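Local atomic coordinates of GTPase-activating protein GYP1 (Saccharomyces cerevisiae, PDB entry 1FKM), a protein that stimulates GTP hydrolysis by Ypt/Rab GTPases such as YPT1 and YPT7, supplying catalytic arginine and glutamine fingers from its TBC domain. Residues 95-100 / 132-137; 111-116 / 139-144; 233-238 / 242-247. One frame throughout, in Å; residues are numbered along the deposited sequence. Where two conformers were deposited one is given.

In the fold
All three contacts lie in the all-helical Rab-GAP TBC domain of GYP1. Interactions 1 and 2 share helix 133-145, have centres about 10 Å apart and alternate along the chain; they touch where Val137 packs on Leu113 and Ile116. Interaction 3 comes later, its centre about 11 Å from that of interaction 1 and 18 Å from that of interaction 2. Interaction 1 ties together the chain beside the arginine finger, Arg96, and beside the glutamine finger, Gln131. Interaction 2 packs helix 107-123 on helix 133-145, and interaction 3 braces the turn between helices 230-238 and 247-261, which touches helix 133-145 through Met242.

Interaction 1. Residues 95-100 / 132-137; sequences PRTNPH and GINDLV
The flat amide of Asn134 is held at two edges. At its nitrogen, Thr97 OG1 lies only 3° out of the amide plane and receives a nearly straight hydrogen bond from Asn134 ND2, 2.9 Å long with an N-H...O angle of 174°. At its oxygen, the backbone N of Gly132 donates to Asn134 OD1 over 2.8 Å, with the C=O...N angle close to straight. These two bonds together fix which end of the amide is nitrogen and limit its rotation. The first torsion of Asn134 (chi1 57°) sets CG between the backbone N and the carbonyl carbon, folding the amide back over the start of its helix to meet Gly132. Thr97 places OG1 beside its own backbone N, while its methyl CG2 rests 3.7 Å from the backbone O of Asn134. The hydroxyl also bonds to the carbonyl of Asp93. Gly132 is the N-cap, and its O accepts from Leu136 N at 3.1 Å; at its backbone angles a side chain would run into the carbonyl O of Gln131.

The contact joins the two catalytic motifs of the TBC domain. Arg96, the arginine finger, ends the IxxDxxR motif just before Thr97, and its NH2 forms a salt bridge with Asp93 of the same motif. Gln131, the glutamine finger, ends the YxQ motif just before Gly132, with its side chain about 4 Å from that of Asn134. Asn134 thus probably acts as a second-shell residue, consistent with its holding the two finger-bearing loops in fixed relation. Helix 107-123 packs through Leu117 on Ile133 and Asn134, and helix 168-186 covers Ile133, Leu136 and Val137.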
loop_
_atom_site.group_PDB
_atom_site.type_symbol
_atom_site.label_atom_id
_atom_site.label_comp_id
_atom_site.label_asym_id
_atom_site.label_seq_id
_atom_site.Cartn_x
_atom_site.Cartn_y
_atom_site.Cartn_z
ATOM N N PRO A 95 -11.671 12.336 -6.747
ATOM C CA PRO A 95 -11.481 13.708 -6.264
ATOM C C PRO A 95 -11.417 13.822 -4.743
ATOM O O PRO A 95 -10.921 14.815 -4.209
ATOM C CB PRO A 95 -12.692 14.447 -6.839
ATOM C CG PRO A 95 -12.994 13.688 -8.084
ATOM C CD PRO A 95 -12.854 12.259 -7.622
ATOM N N ARG A 96 -11.913 12.801 -4.051
ATOM C CA ARG A 96 -11.929 12.802 -2.592
ATOM C C ARG A 96 -10.833 11.959 -1.931
ATOM O O ARG A 96 -10.831 11.793 -0.709
ATOM C CB ARG A 96 -13.303 12.333 -2.100
ATOM C CG ARG A 96 -14.476 13.097 -2.710
ATOM C CD ARG A 96 -15.797 12.727 -2.043
ATOM N NE ARG A 96 -16.146 11.320 -2.230
ATOM C CZ ARG A 96 -17.158 10.714 -1.614
ATOM N NH1 ARG A 96 -17.922 11.392 -0.768
ATOM N NH2 ARG A 96 -17.405 9.430 -1.842
ATOM N N THR A 97 -9.906 11.435 -2.729
ATOM C CA THR A 97 -8.808 10.614 -2.209
ATOM C C THR A 97 -7.627 11.485 -1.767
ATOM O O THR A 97 -7.232 12.404 -2.480
ATOM C CB THR A 97 -8.320 9.610 -3.280
ATOM O OG1 THR A 97 -9.390 8.721 -3.618
ATOM C CG2 THR A 97 -7.143 8.797 -2.763
ATOM N N ASN A 98 -7.070 11.182 -0.595
ATOM C CA ASN A 98 -5.944 11.944 -0.037
ATOM C C ASN A 98 -6.155 13.450 -0.169
ATOM O O ASN A 98 -5.337 14.153 -0.763
ATOM C CB ASN A 98 -4.627 11.568 -0.727
ATOM C CG ASN A 98 -4.195 10.150 -0.428
ATOM O OD1 ASN A 98 -4.303 9.681 0.703
ATOM N ND2 ASN A 98 -3.684 9.460 -1.443
ATOM N N PRO A 99 -7.256 13.970 0.397
ATOM C CA PRO A 99 -7.532 15.409 0.312
ATOM C C PRO A 99 -6.483 16.286 0.993
ATOM O O PRO A 99 -6.408 17.488 0.737
ATOM C CB PRO A 99 -8.910 15.533 0.958
ATOM C CG PRO A 99 -8.912 14.410 1.958
ATOM C CD PRO A 99 -8.295 13.277 1.181
ATOM N N HIS A 100 -5.668 15.680 1.851
ATOM C CA HIS A 100 -4.630 16.415 2.562
ATOM C C HIS A 100 -3.325 16.530 1.771
ATOM O O HIS A 100 -2.400 17.215 2.204
ATOM C CB HIS A 100 -4.354 15.749 3.916
ATOM C CG HIS A 100 -3.927 14.317 3.807
ATOM N ND1 HIS A 100 -4.711 13.349 3.216
ATOM C CD2 HIS A 100 -2.786 13.695 4.189
ATOM C CE1 HIS A 100 -4.070 12.194 3.235
ATOM N NE2 HIS A 100 -2.900 12.378 3.820
ATOM N N GLY A 132 -11.508 1.816 -0.775
ATOM C CA GLY A 132 -10.348 1.329 -0.059
ATOM C C GLY A 132 -9.247 1.073 -1.072
ATOM O O GLY A 132 -8.068 1.299 -0.796
ATOM N N ILE A 133 -9.634 0.602 -2.256
ATOM C CA ILE A 133 -8.664 0.334 -3.314
ATOM C C ILE A 133 -8.105 1.658 -3.825
ATOM O O ILE A 133 -6.971 1.721 -4.313
ATOM C CB ILE A 133 -9.309 -0.429 -4.484
ATOM C CG1 ILE A 133 -9.870 -1.764 -3.989
ATOM C CG2 ILE A 133 -8.278 -0.671 -5.572
ATOM C CD1 ILE A 133 -8.822 -2.682 -3.388
ATOM N N ASN A 134 -8.902 2.716 -3.711
ATOM C CA ASN A 134 -8.460 4.041 -4.145
ATOM C C ASN A 134 -7.318 4.510 -3.247
ATOM O O ASN A 134 -6.462 5.287 -3.666
ATOM C CB ASN A 134 -9.619 5.043 -4.105
ATOM C CG ASN A 134 -10.257 5.154 -2.734
ATOM O OD1 ASN A 134 -10.635 4.152 -2.126
ATOM N ND2 ASN A 134 -10.392 6.381 -2.246
ATOM N N ASP A 135 -7.304 4.032 -2.008
ATOM C CA ASP A 135 -6.233 4.399 -1.092
ATOM C C ASP A 135 -4.991 3.566 -1.396
ATOM O O ASP A 135 -3.884 4.099 -1.491
ATOM C CB ASP A 135 -6.648 4.145 0.363
ATOM C CG ASP A 135 -7.789 5.034 0.810
ATOM O OD1 ASP A 135 -7.628 6.273 0.787
ATOM O OD2 ASP A 135 -8.845 4.486 1.187
ATOM N N LEU A 136 -5.186 2.258 -1.558
ATOM C CA LEU A 136 -4.075 1.337 -1.805
ATOM C C LEU A 136 -3.238 1.601 -3.039
ATOM O O LEU A 136 -2.061 1.252 -3.074
ATOM C CB LEU A 136 -4.578 -0.109 -1.860
ATOM C CG LEU A 136 -5.124 -0.678 -0.552
ATOM C CD1 LEU A 136 -5.511 -2.138 -0.759
ATOM C CD2 LEU A 136 -4.074 -0.558 0.539
ATOM N N VAL A 137 -3.838 2.200 -4.059
ATOM C CA VAL A 137 -3.105 2.479 -5.283
ATOM C C VAL A 137 -2.122 3.648 -5.134
ATOM O O VAL A 137 -1.096 3.683 -5.816
ATOM C CB VAL A 137 -4.083 2.798 -6.461
ATOM C CG1 VAL A 137 -4.759 4.150 -6.238
ATOM C CG2 VAL A 137 -3.329 2.788 -7.792
#

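Interaction 2. Residues 111-116 / 139-144; sequences NSLQRI and PFFETF
Helix-helix packing inside the TBC domain brings Phe141 of helix 133-145 against Ser112, Leu113 and Ile116 of helix 107-123. The axes of segments 111-116 and 139-144 run at 129° to each other with a closest approach of 12.1 Å, a gap that the Phe141 ring spans. Phe141 does this with CG anti to its backbone N (chi1 -175°), which sends the ring out toward the other helix. Leu113 lies over one face of that ring: its CD2 methyl sits 4.1 Å from the Phe141 ring centroid and 24° off the normal, a CH-pi contact displaced toward the CG-CD1 bond. The same methyl is 3.9 Å from both Phe141 CG and Phe141 CD1. Ser112 and Ile116 approach obliquely, with Ser112 CB 4.0 Å from Phe141 CE1 and Ile116 CD1 4.3 Å from Phe141 CD1.

Ser112 offers the ring its carbon, while its hydroxyl bonds to Glu175 of helix 168-186 and to the carbonyl of Ser108. Leu174 of that same helix also packs on Phe141, so three helices meet at this ring.

All four touching residues are buried, and what passes between the segments is dispersion and CH-pi attraction. Such forces depend on close fit more than on exact direction; between these two segments the contact rests on how carbons of Leu113, Ile116 and Ser112 fit round one phenyl ring.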
loop_
_atom_site.group_PDB
_atom_site.type_symbol
_atom_site.label_atom_id
_atom_site.label_comp_id
_atom_site.label_asym_id
_atom_site.label_seq_id
_atom_site.Cartn_x
_atom_site.Cartn_y
_atom_site.Cartn_z
ATOM N N ASN A 111 -7.182 11.895 -13.369
ATOM C CA ASN A 111 -7.466 11.142 -14.586
ATOM C C ASN A 111 -6.648 9.850 -14.664
ATOM O O ASN A 111 -7.138 8.823 -15.149
ATOM C CB ASN A 111 -7.192 12.001 -15.828
ATOM C CG ASN A 111 -8.104 13.213 -15.913
ATOM O OD1 ASN A 111 -9.283 13.135 -15.586
ATOM N ND2 ASN A 111 -7.562 14.336 -16.369
ATOM N N SER A 112 -5.404 9.898 -14.196
ATOM C CA SER A 112 -4.553 8.711 -14.212
ATOM C C SER A 112 -5.100 7.654 -13.258
ATOM O O SER A 112 -5.214 6.486 -13.625
ATOM C CB SER A 112 -3.116 9.061 -13.809
ATOM O OG SER A 112 -2.413 9.671 -14.877
ATOM N N LEU A 113 -5.433 8.063 -12.034
ATOM C CA LEU A 113 -5.968 7.121 -11.052
ATOM C C LEU A 113 -7.320 6.570 -11.499
ATOM O O LEU A 113 -7.642 5.413 -11.253
ATOM C CB LEU A 113 -6.090 7.791 -9.677
ATOM C CG LEU A 113 -4.756 8.221 -9.049
ATOM C CD1 LEU A 113 -5.000 8.792 -7.646
ATOM C CD2 LEU A 113 -3.799 7.021 -8.967
ATOM N N GLN A 114 -8.106 7.403 -12.170
ATOM C CA GLN A 114 -9.417 6.982 -12.663
ATOM C C GLN A 114 -9.251 5.796 -13.620
ATOM O O GLN A 114 -9.950 4.781 -13.503
ATOM C CB GLN A 114 -10.090 8.159 -13.383
ATOM C CG GLN A 114 -11.384 7.851 -14.141
ATOM C CD GLN A 114 -12.586 7.646 -13.234
ATOM O OE1 GLN A 114 -12.754 8.345 -12.233
ATOM N NE2 GLN A 114 -13.445 6.697 -13.596
ATOM N N ARG A 115 -8.319 5.924 -14.559
ATOM C CA ARG A 115 -8.073 4.863 -15.538
ATOM C C ARG A 115 -7.527 3.592 -14.891
ATOM O O ARG A 115 -7.952 2.479 -15.219
ATOM C CB ARG A 115 -7.098 5.346 -16.617
ATOM C CG ARG A 115 -7.650 6.440 -17.525
ATOM C CD ARG A 115 -6.708 6.719 -18.691
ATOM N NE ARG A 115 -5.537 7.508 -18.317
ATOM C CZ ARG A 115 -5.490 8.839 -18.337
ATOM N NH1 ARG A 115 -6.555 9.539 -18.712
ATOM N NH2 ARG A 115 -4.373 9.476 -17.997
ATOM N N ILE A 116 -6.575 3.756 -13.981
ATOM C CA ILE A 116 -5.988 2.611 -13.291
ATOM C C ILE A 116 -7.041 1.816 -12.525
ATOM O O ILE A 116 -7.136 0.592 -12.660
ATOM C CB ILE A 116 -4.892 3.066 -12.297
ATOM C CG1 ILE A 116 -3.709 3.660 -13.069
ATOM C CG2 ILE A 116 -4.445 1.886 -11.444
ATOM C CD1 ILE A 116 -2.675 4.369 -12.183
ATOM N N PRO A 139 0.240 4.723 -2.733
ATOM C CA PRO A 139 1.662 4.605 -2.372
ATOM C C PRO A 139 2.494 4.165 -3.579
ATOM O O PRO A 139 3.640 4.591 -3.747
ATOM C CB PRO A 139 1.659 3.555 -1.257
ATOM C CG PRO A 139 0.312 3.782 -0.602
ATOM C CD PRO A 139 -0.600 3.943 -1.807
ATOM N N PHE A 140 1.913 3.301 -4.412
ATOM C CA PHE A 140 2.587 2.825 -5.620
ATOM C C PHE A 140 2.728 3.975 -6.609
ATOM O O PHE A 140 3.809 4.215 -7.143
ATOM C CB PHE A 140 1.769 1.724 -6.309
ATOM C CG PHE A 140 1.885 0.375 -5.662
ATOM C CD1 PHE A 140 3.130 -0.197 -5.432
ATOM C CD2 PHE A 140 0.744 -0.335 -5.304
ATOM C CE1 PHE A 140 3.240 -1.456 -4.853
ATOM C CE2 PHE A 140 0.843 -1.597 -4.725
ATOM C CZ PHE A 140 2.091 -2.158 -4.499
ATOM N N PHE A 141 1.612 4.662 -6.854
ATOM C CA PHE A 141 1.575 5.774 -7.805
ATOM C C PHE A 141 2.609 6.825 -7.454
ATOM O O PHE A 141 3.422 7.209 -8.289
ATOM C CB PHE A 141 0.182 6.428 -7.827
ATOM C CG PHE A 141 0.039 7.512 -8.863
ATOM C CD1 PHE A 141 -0.121 7.193 -10.207
ATOM C CD2 PHE A 141 0.111 8.852 -8.499
ATOM C CE1 PHE A 141 -0.203 8.191 -11.178
ATOM C CE2 PHE A 141 0.030 9.861 -9.464
ATOM C CZ PHE A 141 -0.125 9.533 -10.801
ATOM N N GLU A 142 2.563 7.281 -6.210
ATOM C CA GLU A 142 3.472 8.309 -5.720
ATOM C C GLU A 142 4.940 7.877 -5.752
ATOM O O GLU A 142 5.800 8.635 -6.189
ATOM C CB GLU A 142 3.053 8.704 -4.302
ATOM C CG GLU A 142 3.939 9.710 -3.635
ATOM C CD GLU A 142 3.302 10.281 -2.382
ATOM O OE1 GLU A 142 2.048 10.345 -2.315
ATOM O OE2 GLU A 142 4.057 10.675 -1.478
ATOM N N THR A 143 5.227 6.664 -5.293
ATOM C CA THR A 143 6.600 6.165 -5.303
ATOM C C THR A 143 7.135 5.988 -6.729
ATOM O O THR A 143 8.277 6.354 -7.033
ATOM C CB THR A 143 6.693 4.823 -4.550
ATOM O OG1 THR A 143 6.315 5.029 -3.184
ATOM C CG2 THR A 143 8.110 4.270 -4.599
ATOM N N PHE A 144 6.320 5.432 -7.616
ATOM C CA PHE A 144 6.764 5.246 -8.993
ATOM C C PHE A 144 6.961 6.588 -9.696
ATOM O O PHE A 144 7.772 6.704 -10.613
ATOM C CB PHE A 144 5.761 4.377 -9.748
ATOM C CG PHE A 144 5.711 2.961 -9.257
ATOM C CD1 PHE A 144 6.639 2.503 -8.323
ATOM C CD2 PHE A 144 4.737 2.082 -9.721
ATOM C CE1 PHE A 144 6.596 1.189 -7.853
ATOM C CE2 PHE A 144 4.688 0.773 -9.260
ATOM C CZ PHE A 144 5.617 0.325 -8.323
#

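Interaction 3. Residues 233-238 / 242-247; sequences AFRWMN and MREFQM
The closing turns of helix 230-238 face the short 3-10 turn 242-244, with the CA atoms of Trp236 and Arg243 7.2 Å apart. Between them Arg235, in one of its two deposited conformers, meets Glu244 through NE and NH2 in a salt bridge. Arg235 NE bonds to Glu244 OE2 at 2.8 Å, with that oxygen 23° out of the guanidinium plane; Arg235 NH2 reaches Glu244 OE1 at 2.8 Å, nearly in plane, and Glu244 OE2 weakly at 3.1 Å. Both oxygens use syn lone pairs toward their 2.8 Å partners. The bend at chi3 of Arg235 (68°) turns NE and NH2 toward the carboxylate. Arg243 CB lies over a face of the Arg235 guanidinium, and the indole of Trp236 leans obliquely on the carboxylate, its CD1 3.4 Å from Glu244 CD.

A water donates to Arg235 O and Glu244 OE2 and accepts from Arg243 N. With an alanine here instead of Glu244, the Arg235 guanidinium would probably lose its anionic mate, keeping the Gln356 carbonyl at NH2, and the water one acceptor.

The turn borders the finger region: Arg243's side chain is about 6 Å from that of Gln131 and makes a long, weak ion pair with Asp135. On the helix side, Trp236 and selenomethionine Met237 pack on helix 324-338, Met237 also on helix 198-214; on the turn side, selenomethionine Met242 rests on Thr138 and Pro139 of helix 133-145.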
loop_
_atom_site.group_PDB
_atom_site.type_symbol
_atom_site.label_atom_id
_atom_site.label_comp_id
_atom_site.label_asym_id
_atom_site.label_seq_id
_atom_site.Cartn_x
_atom_site.Cartn_y
_atom_site.Cartn_z
ATOM N N ALA A 233 -11.178 -1.236 13.477
ATOM C CA ALA A 233 -10.293 -2.095 12.700
ATOM C C ALA A 233 -10.691 -2.340 11.249
ATOM O O ALA A 233 -9.856 -2.759 10.443
ATOM C CB ALA A 233 -10.119 -3.431 13.411
ATOM N N PHE A 234 -11.950 -2.107 10.895
ATOM C CA PHE A 234 -12.309 -2.339 9.504
ATOM C C PHE A 234 -11.440 -1.453 8.615
ATOM O O PHE A 234 -10.885 -1.910 7.618
ATOM C CB PHE A 234 -13.777 -2.026 9.216
ATOM C CG PHE A 234 -14.141 -2.221 7.772
ATOM C CD1 PHE A 234 -14.359 -3.496 7.267
ATOM C CD2 PHE A 234 -14.175 -1.141 6.896
ATOM C CE1 PHE A 234 -14.597 -3.698 5.906
ATOM C CE2 PHE A 234 -14.413 -1.331 5.533
ATOM C CZ PHE A 234 -14.622 -2.611 5.040
ATOM N N ARG A 235 -11.316 -0.183 8.983
ATOM C CA ARG A 235 -10.518 0.744 8.193
ATOM C C ARG A 235 -9.044 0.342 8.215
ATOM O O ARG A 235 -8.350 0.457 7.205
ATOM C CB ARG A 235 -10.687 2.173 8.715
ATOM C CG ARG A 235 -10.213 3.244 7.740
ATOM C CD ARG A 235 -10.445 4.647 8.291
ATOM N NE ARG A 235 -9.596 4.938 9.444
ATOM C CZ ARG A 235 -9.640 6.070 10.137
ATOM N NH1 ARG A 235 -10.494 7.024 9.800
ATOM N NH2 ARG A 235 -8.823 6.253 11.165
ATOM N N TRP A 236 -8.567 -0.129 9.365
ATOM C CA TRP A 236 -7.175 -0.561 9.490
ATOM C C TRP A 236 -6.899 -1.672 8.477
ATOM O O TRP A 236 -5.871 -1.682 7.802
ATOM C CB TRP A 236 -6.895 -1.112 10.890
ATOM C CG TRP A 236 -6.877 -0.091 12.000
ATOM C CD1 TRP A 236 -7.297 1.206 11.944
ATOM C CD2 TRP A 236 -6.423 -0.312 13.339
ATOM N NE1 TRP A 236 -7.130 1.810 13.174
ATOM C CE2 TRP A 236 -6.596 0.896 14.046
ATOM C CE3 TRP A 236 -5.887 -1.421 14.008
ATOM C CZ2 TRP A 236 -6.252 1.029 15.395
ATOM C CZ3 TRP A 236 -5.544 -1.290 15.348
ATOM C CH2 TRP A 236 -5.730 -0.074 16.027
HETATM N N MSE A 237 -7.829 -2.615 8.385
HETATM C CA MSE A 237 -7.678 -3.738 7.467
HETATM C C MSE A 237 -7.935 -3.366 6.009
HETATM O O MSE A 237 -7.149 -3.709 5.129
HETATM C CB MSE A 237 -8.619 -4.871 7.873
HETATM C CG MSE A 237 -7.902 -6.093 8.390
HETATM SE SE MSE A 237 -6.671 -5.687 9.816
HETATM C CE MSE A 237 -7.779 -6.159 11.324
ATOM N N ASN A 238 -9.032 -2.653 5.772
ATOM C CA ASN A 238 -9.434 -2.258 4.428
ATOM C C ASN A 238 -8.400 -1.412 3.682
ATOM O O ASN A 238 -8.214 -1.581 2.477
ATOM C CB ASN A 238 -10.773 -1.509 4.491
ATOM C CG ASN A 238 -11.463 -1.425 3.141
ATOM O OD1 ASN A 238 -11.624 -2.435 2.454
ATOM N ND2 ASN A 238 -11.888 -0.226 2.761
HETATM N N MSE A 242 -3.203 2.623 6.177
HETATM C CA MSE A 242 -2.855 3.888 5.537
HETATM C C MSE A 242 -3.540 5.115 6.116
HETATM O O MSE A 242 -2.955 6.196 6.160
HETATM C CB MSE A 242 -3.168 3.831 4.050
HETATM C CG MSE A 242 -2.200 3.032 3.233
HETATM SE SE MSE A 242 -2.688 3.279 1.392
HETATM C CE MSE A 242 -2.414 5.194 1.283
ATOM N N ARG A 243 -4.780 4.954 6.556
ATOM C CA ARG A 243 -5.530 6.074 7.100
ATOM C C ARG A 243 -5.147 6.395 8.539
ATOM O O ARG A 243 -5.722 7.296 9.148
ATOM C CB ARG A 243 -7.028 5.776 7.012
ATOM C CG ARG A 243 -7.484 5.402 5.609
ATOM C CD ARG A 243 -7.517 6.609 4.692
ATOM N NE ARG A 243 -8.689 7.438 4.953
ATOM C CZ ARG A 243 -9.939 7.053 4.716
ATOM N NH1 ARG A 243 -10.180 5.852 4.208
ATOM N NH2 ARG A 243 -10.951 7.864 4.994
ATOM N N GLU A 244 -4.165 5.672 9.071
ATOM C CA GLU A 244 -3.725 5.877 10.448
ATOM C C GLU A 244 -2.324 6.477 10.544
ATOM O O GLU A 244 -1.831 6.722 11.646
ATOM C CB GLU A 244 -3.720 4.548 11.211
ATOM C CG GLU A 244 -4.853 3.595 10.864
ATOM C CD GLU A 244 -6.207 4.249 10.956
ATOM O OE1 GLU A 244 -6.467 4.927 11.969
ATOM O OE2 GLU A 244 -7.014 4.078 10.019
ATOM N N PHE A 245 -1.682 6.696 9.399
ATOM C CA PHE A 245 -0.326 7.242 9.373
ATOM C C PHE A 245 -0.142 8.273 8.270
ATOM O O PHE A 245 -0.967 8.378 7.363
ATOM C CB PHE A 245 0.702 6.127 9.122
ATOM C CG PHE A 245 0.738 5.064 10.177
ATOM C CD1 PHE A 245 1.363 5.302 11.396
ATOM C CD2 PHE A 245 0.185 3.814 9.940
ATOM C CE1 PHE A 245 1.438 4.304 12.373
ATOM C CE2 PHE A 245 0.254 2.810 10.903
ATOM C CZ PHE A 245 0.884 3.057 12.125
ATOM N N GLN A 246 0.954 9.026 8.357
ATOM C CA GLN A 246 1.297 10.014 7.343
ATOM C C GLN A 246 1.837 9.199 6.163
ATOM O O GLN A 246 2.376 8.114 6.365
ATOM C CB GLN A 246 2.397 10.949 7.854
ATOM C CG GLN A 246 1.988 11.806 9.045
ATOM C CD GLN A 246 0.802 12.689 8.729
ATOM O OE1 GLN A 246 0.830 13.464 7.773
ATOM N NE2 GLN A 246 -0.251 12.576 9.530
HETATM N N MSE A 247 1.704 9.713 4.944
HETATM C CA MSE A 247 2.189 8.984 3.768
HETATM C C MSE A 247 3.659 8.580 3.834
HETATM O O MSE A 247 4.027 7.511 3.361
HETATM C CB MSE A 247 1.944 9.794 2.492
HETATM C CG MSE A 247 0.804 9.248 1.656
HETATM SE SE MSE A 247 1.201 7.528 0.830
HETATM C CE MSE A 247 0.584 7.944 -0.958
HETATM O O HOH W 1 -6.243 2.501 7.307
#